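Local coordinates for phosphatidylglycerophosphatase and protein-tyrosine phosphatase 1 (Mus musculus, PDB 3RGO), which dephosphorylates phosphatidylglycerophosphate to phosphatidylglycerol, a step on the mitochondrial route to cardiolipin, and also acts as a protein phosphatase, at residues N74-V79 / H147-A152; S103-A108 / E141-F146. All blocks are in the same frame, centred on the assembly; numbering follows the deposited sequence.

Interaction 1. Residues N74-V79 / H147-A152; sequences NLHKGV and HKEITA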
loop_
_atom_site.group_PDB
_atom_site.type_symbol
_atom_site.label_atom_id
_atom_site.label_comp_id
_atom_site.label_asym_id
_atom_site.label_seq_id
_atom_site.Cartn_x
_atom_site.Cartn_y
_atom_site.Cartn_z
ATOM N N ASN A 74 -7.869 9.370 -1.159
ATOM C CA ASN A 74 -7.377 8.149 -1.780
ATOM C C ASN A 74 -6.501 7.334 -0.835
ATOM O O ASN A 74 -6.392 6.116 -0.969
ATOM C CB ASN A 74 -6.647 8.463 -3.090
ATOM C CG ASN A 74 -7.608 8.765 -4.232
ATOM O OD1 ASN A 74 -7.246 9.420 -5.209
ATOM N ND2 ASN A 74 -8.843 8.288 -4.109
ATOM N N LEU A 75 -5.887 8.020 0.125
ATOM C CA LEU A 75 -5.178 7.362 1.213
ATOM C C LEU A 75 -6.176 6.561 2.047
ATOM O O LEU A 75 -5.912 5.416 2.419
ATOM C CB LEU A 75 -4.477 8.406 2.085
ATOM C CG LEU A 75 -2.963 8.304 2.297
ATOM C CD1 LEU A 75 -2.253 7.675 1.101
ATOM C CD2 LEU A 75 -2.374 9.674 2.636
ATOM N N HIS A 76 -7.324 7.172 2.339
ATOM C CA HIS A 76 -8.393 6.486 3.060
ATOM C C HIS A 76 -8.956 5.338 2.230
ATOM O O HIS A 76 -9.282 4.275 2.760
ATOM C CB HIS A 76 -9.519 7.457 3.440
ATOM C CG HIS A 76 -9.218 8.295 4.643
ATOM N ND1 HIS A 76 -8.894 9.631 4.556
ATOM C CD2 HIS A 76 -9.190 7.985 5.961
ATOM C CE1 HIS A 76 -8.680 10.109 5.770
ATOM N NE2 HIS A 76 -8.854 9.131 6.640
ATOM N N LYS A 77 -9.071 5.554 0.922
ATOM C CA LYS A 77 -9.527 4.495 0.029
ATOM C C LYS A 77 -8.588 3.297 0.107
ATOM O O LYS A 77 -9.029 2.151 0.219
ATOM C CB LYS A 77 -9.620 4.996 -1.415
ATOM C CG LYS A 77 -10.982 5.546 -1.795
ATOM C CD LYS A 77 -11.059 5.845 -3.285
ATOM C CE LYS A 77 -12.440 6.351 -3.677
ATOM N NZ LYS A 77 -12.530 6.636 -5.137
ATOM N N GLY A 78 -7.290 3.572 0.056
ATOM C CA GLY A 78 -6.284 2.526 0.114
ATOM C C GLY A 78 -6.337 1.776 1.427
ATOM O O GLY A 78 -6.290 0.549 1.460
ATOM N N VAL A 79 -6.453 2.522 2.521
ATOM C CA VAL A 79 -6.475 1.920 3.843
ATOM C C VAL A 79 -7.739 1.082 4.064
ATOM O O VAL A 79 -7.666 -0.043 4.558
ATOM C CB VAL A 79 -6.322 2.992 4.942
ATOM C CG1 VAL A 79 -6.484 2.376 6.322
ATOM C CG2 VAL A 79 -4.964 3.690 4.802
ATOM N N HIS A 147 -2.825 11.493 9.932
ATOM C CA HIS A 147 -2.754 11.207 11.361
ATOM C C HIS A 147 -3.763 12.038 12.161
ATOM O O HIS A 147 -4.409 11.530 13.075
ATOM C CB HIS A 147 -1.334 11.455 11.871
ATOM C CG HIS A 147 -1.120 11.045 13.295
ATOM N ND1 HIS A 147 -0.836 11.950 14.295
ATOM C CD2 HIS A 147 -1.151 9.828 13.887
ATOM C CE1 HIS A 147 -0.699 11.306 15.442
ATOM N NE2 HIS A 147 -0.883 10.018 15.220
ATOM N N LYS A 148 -3.895 13.313 11.814
ATOM C CA LYS A 148 -4.862 14.184 12.476
ATOM C C LYS A 148 -6.304 13.755 12.216
ATOM O O LYS A 148 -7.144 13.801 13.118
ATOM C CB LYS A 148 -4.663 15.635 12.035
ATOM C CG LYS A 148 -3.356 16.255 12.493
ATOM C CD LYS A 148 -3.252 17.706 12.048
ATOM C CE LYS A 148 -1.921 18.315 12.454
ATOM N NZ LYS A 148 -1.832 19.753 12.077
ATOM N N GLU A 149 -6.592 13.353 10.981
ATOM C CA GLU A 149 -7.932 12.912 10.604
ATOM C C GLU A 149 -8.305 11.616 11.309
ATOM O O GLU A 149 -9.442 11.447 11.765
ATOM C CB GLU A 149 -8.039 12.721 9.090
ATOM C CG GLU A 149 -8.039 14.017 8.297
ATOM C CD GLU A 149 -8.335 13.793 6.826
ATOM O OE1 GLU A 149 -8.196 12.644 6.365
ATOM O OE2 GLU A 149 -8.706 14.760 6.131
ATOM N N ILE A 150 -7.341 10.706 11.392
ATOM C CA ILE A 150 -7.532 9.425 12.062
ATOM C C ILE A 150 -7.872 9.624 13.530
ATOM O O ILE A 150 -8.769 8.970 14.067
ATOM C CB ILE A 150 -6.262 8.548 11.959
ATOM C CG1 ILE A 150 -6.094 8.025 10.531
ATOM C CG2 ILE A 150 -6.303 7.415 12.974
ATOM C CD1 ILE A 150 -7.392 7.629 9.862
ATOM N N THR A 151 -7.151 10.535 14.174
ATOM C CA THR A 151 -7.372 10.842 15.579
ATOM C C THR A 151 -8.758 11.448 15.816
ATOM O O THR A 151 -9.452 11.084 16.768
ATOM C CB THR A 151 -6.293 11.812 16.101
ATOM O OG1 THR A 151 -4.995 11.263 15.839
ATOM C CG2 THR A 151 -6.456 12.043 17.594
ATOM N N ALA A 152 -9.156 12.368 14.942
ATOM C CA ALA A 152 -10.441 13.046 15.074
ATOM C C ALA A 152 -11.614 12.102 14.816
ATOM O O ALA A 152 -12.683 12.249 15.409
ATOM C CB ALA A 152 -10.505 14.248 14.144
#

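Interaction 2. Residues S103-A108 / E141-F146; sequences SATMVA and EVLKEF. With SO4 (sulfate ion), chain B.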
loop_
_atom_site.group_PDB
_atom_site.type_symbol
_atom_site.label_atom_id
_atom_site.label_comp_id
_atom_site.label_asym_id
_atom_site.label_seq_id
_atom_site.Cartn_x
_atom_site.Cartn_y
_atom_site.Cartn_z
ATOM N N SER A 103 4.777 3.733 -2.423
ATOM C CA SER A 103 4.119 2.552 -1.889
ATOM C C SER A 103 4.365 2.426 -0.385
ATOM O O SER A 103 3.488 1.994 0.368
ATOM C CB SER A 103 4.571 1.301 -2.653
ATOM O OG SER A 103 5.981 1.202 -2.677
ATOM N N ALA A 104 5.560 2.818 0.048
ATOM C CA ALA A 104 5.888 2.865 1.469
ATOM C C ALA A 104 4.973 3.840 2.215
ATOM O O ALA A 104 4.551 3.581 3.339
ATOM C CB ALA A 104 7.346 3.257 1.661
ATOM N N THR A 105 4.665 4.960 1.577
ATOM C CA THR A 105 3.799 5.970 2.178
ATOM C C THR A 105 2.380 5.435 2.391
ATOM O O THR A 105 1.751 5.688 3.427
ATOM C CB THR A 105 3.776 7.239 1.312
ATOM O OG1 THR A 105 5.102 7.776 1.240
ATOM C CG2 THR A 105 2.838 8.283 1.904
ATOM N N MET A 106 1.887 4.687 1.409
ATOM C CA MET A 106 0.567 4.059 1.497
ATOM C C MET A 106 0.510 3.096 2.672
ATOM O O MET A 106 -0.450 3.100 3.455
ATOM C CB MET A 106 0.239 3.318 0.192
ATOM C CG MET A 106 -1.131 2.623 0.179
ATOM S SD MET A 106 -2.538 3.785 0.110
ATOM C CE MET A 106 -2.120 4.715 -1.360
ATOM N N VAL A 107 1.541 2.263 2.791
ATOM C CA VAL A 107 1.628 1.318 3.901
ATOM C C VAL A 107 1.737 2.063 5.231
ATOM O O VAL A 107 1.166 1.632 6.232
ATOM C CB VAL A 107 2.802 0.312 3.732
ATOM C CG1 VAL A 107 2.963 -0.538 4.987
ATOM C CG2 VAL A 107 2.582 -0.585 2.504
ATOM N N ALA A 108 2.462 3.181 5.235
ATOM C CA ALA A 108 2.563 4.024 6.422
ATOM C C ALA A 108 1.190 4.479 6.897
ATOM O O ALA A 108 0.903 4.465 8.092
ATOM C CB ALA A 108 3.470 5.244 6.153
ATOM N N GLU A 141 4.280 15.187 5.158
ATOM C CA GLU A 141 3.275 16.185 5.519
ATOM C C GLU A 141 1.848 15.662 5.325
ATOM O O GLU A 141 0.957 15.947 6.125
ATOM C CB GLU A 141 3.493 17.485 4.744
ATOM C CG GLU A 141 4.771 18.221 5.131
ATOM C CD GLU A 141 4.775 18.676 6.583
ATOM O OE1 GLU A 141 4.080 19.664 6.906
ATOM O OE2 GLU A 141 5.481 18.049 7.404
ATOM N N VAL A 142 1.631 14.888 4.268
ATOM C CA VAL A 142 0.311 14.313 4.044
ATOM C C VAL A 142 -0.007 13.247 5.093
ATOM O O VAL A 142 -1.135 13.162 5.572
ATOM C CB VAL A 142 0.160 13.760 2.614
ATOM C CG1 VAL A 142 -1.157 12.998 2.466
ATOM C CG2 VAL A 142 0.248 14.901 1.600
ATOM N N LEU A 143 0.994 12.443 5.449
ATOM C CA LEU A 143 0.844 11.452 6.513
ATOM C C LEU A 143 0.525 12.132 7.848
ATOM O O LEU A 143 -0.186 11.577 8.683
ATOM C CB LEU A 143 2.111 10.601 6.646
ATOM C CG LEU A 143 2.379 9.580 5.538
ATOM C CD1 LEU A 143 3.690 8.836 5.772
ATOM C CD2 LEU A 143 1.219 8.598 5.437
ATOM N N LYS A 144 1.052 13.334 8.039
ATOM C CA LYS A 144 0.723 14.128 9.227
ATOM C C LYS A 144 -0.750 14.528 9.254
ATOM O O LYS A 144 -1.396 14.485 10.310
ATOM C CB LYS A 144 1.595 15.384 9.302
ATOM C CG LYS A 144 2.972 15.176 9.915
ATOM C CD LYS A 144 3.611 16.522 10.258
ATOM C CE LYS A 144 4.846 16.368 11.140
ATOM N NZ LYS A 144 5.933 15.604 10.471
ATOM N N GLU A 145 -1.279 14.942 8.104
ATOM C CA GLU A 145 -2.688 15.326 8.020
ATOM C C GLU A 145 -3.564 14.088 8.194
ATOM O O GLU A 145 -4.622 14.135 8.832
ATOM C CB GLU A 145 -2.997 16.004 6.683
ATOM C CG GLU A 145 -2.330 17.360 6.482
ATOM C CD GLU A 145 -3.144 18.509 7.057
ATOM O OE1 GLU A 145 -3.660 18.375 8.188
ATOM O OE2 GLU A 145 -3.264 19.551 6.376
ATOM N N PHE A 146 -3.112 12.974 7.626
ATOM C CA PHE A 146 -3.838 11.715 7.743
ATOM C C PHE A 146 -3.929 11.309 9.213
ATOM O O PHE A 146 -4.974 10.851 9.680
ATOM C CB PHE A 146 -3.151 10.615 6.917
ATOM C CG PHE A 146 -3.911 9.318 6.884
ATOM C CD1 PHE A 146 -3.640 8.316 7.802
ATOM C CD2 PHE A 146 -4.895 9.102 5.935
ATOM C CE1 PHE A 146 -4.334 7.123 7.769
ATOM C CE2 PHE A 146 -5.593 7.916 5.899
ATOM C CZ PHE A 146 -5.314 6.923 6.819
HETATM S S SO4 B . 7.985 3.683 -5.129
HETATM O O1 SO4 B . 7.936 5.142 -5.108
HETATM O O2 SO4 B . 9.226 3.214 -4.521
HETATM O O3 SO4 B . 6.843 3.154 -4.393
HETATM O O4 SO4 B . 7.937 3.210 -6.511
#

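Interaction 1. Residues N74-V79 / H147-A152
His76 packs against Glu149 and Ile150 where helix 72-88 meets helix 137-154, a loose, partly buried contact between side chains alone. The backbones stay well apart, with His76 CA 9.5 Å from Ile150 CA. Only 119 Å² is buried, counting both sides. The imidazole bridges most of the gap. Its CG lies opposite the carbonyl carbon (chi1 -79°), and the bond from CA to CB already heads for the other helix. Glu149 reaches back with a chain extended beyond CG and brings its carboxylate to the ring edge. Glu149 CD lies in the ring plane, 3.8 Å from His76 CE1, and the two planes are 27° apart. OE1 is modelled too close to CE1, and its exact placing is doubtful. Ile150 meets the ring with its CD1 end, 3.8 Å from His76 NE2. Both helices belong to the dual specificity phosphatase catalytic domain, in the helical part of a fold built round a central mixed sheet. The Phe146 ring also meets the imidazole, at about 35° between planes, and His76 ND1 makes a weak hydrogen bond to Leu72 O. Replacing His76 by an alanine would probably open a gap beside Ile150 CD1 and take the imidazole's cover from the Phe146 ring. Within helix 137-154, His147 O accepts both Thr151 N and Thr151 OG1, from opposite faces of its plane; the OG1 bond is 2.8 Å.

Interaction 2. Residues S103-A108 / E141-F146
Leu143 fits its branched end against Thr105 and Ala108, and nearly all the contact between 103-108 and 141-146 is van der Waals packing round this leucine. Leu143 points toward the other helix, and its two methyls divide the work. CD1 touches Ala108 CB at 3.6 Å. CD2 rests against the backbone, 3.6 Å from Thr105 O. The methyl of Thr105 meets the fork of the leucine, with CG2 3.9 Å from Leu143 CG. The small Ala108 and the short Thr105 are consistent with the close approach of the helices, with Thr105 CA 7.6 Å from Leu143 CA. No hydrogen bond crosses between the segments. Thr105 holds its CG2 opposite the backbone N, while OG1 lies beside that N (chi1 -61°) and hydrogen-bonds to Ser101 O.

The polar contacts are at the start of the first segment. Ser103 grips a sulfate ion, probably from the crystallisation liquor, by two hydrogen bonds to one oxygen, O3. Ser103 OG donates at 2.7 Å, and Ser103 N donates at 2.9 Å with an angle of 164°. Lys97 N, Ala98 N, Arg100 N and Arg102 NH1 also bind the ion. This is the phosphate-binding P-loop of the tyrosine phosphatases, which contains Cys96, the predicted phosphocysteine nucleophile. The sulfate probably marks the place of the substrate phosphate.

Leu143 also touches Ala109 and Ile112 further along helix 102-115. That helix sets Ser103 and Val107 against strand 9-12, while Val142 and Phe146 pack on helix 72-88.

The two contacts lie on the same side of the chain's centre, with their centres about 9 Å apart. Both use helix 137-154: interaction 2 takes 141-146 and interaction 1 the turns that follow, 147-152. Along the chain the order is 74-79, 103-108, 141-146, 147-152, so the segments of interaction 1 enclose those of interaction 2. Helices 72-88 and 102-115 also meet each other, through Leu75 and Met106. Leu75 and Val79 reach Val142 and Phe146 as well, which joins the three helices in one packed cluster. The C-terminal helix thus packs against the helix that leads out of the P-loop and against helix 72-88, all within one catalytic domain.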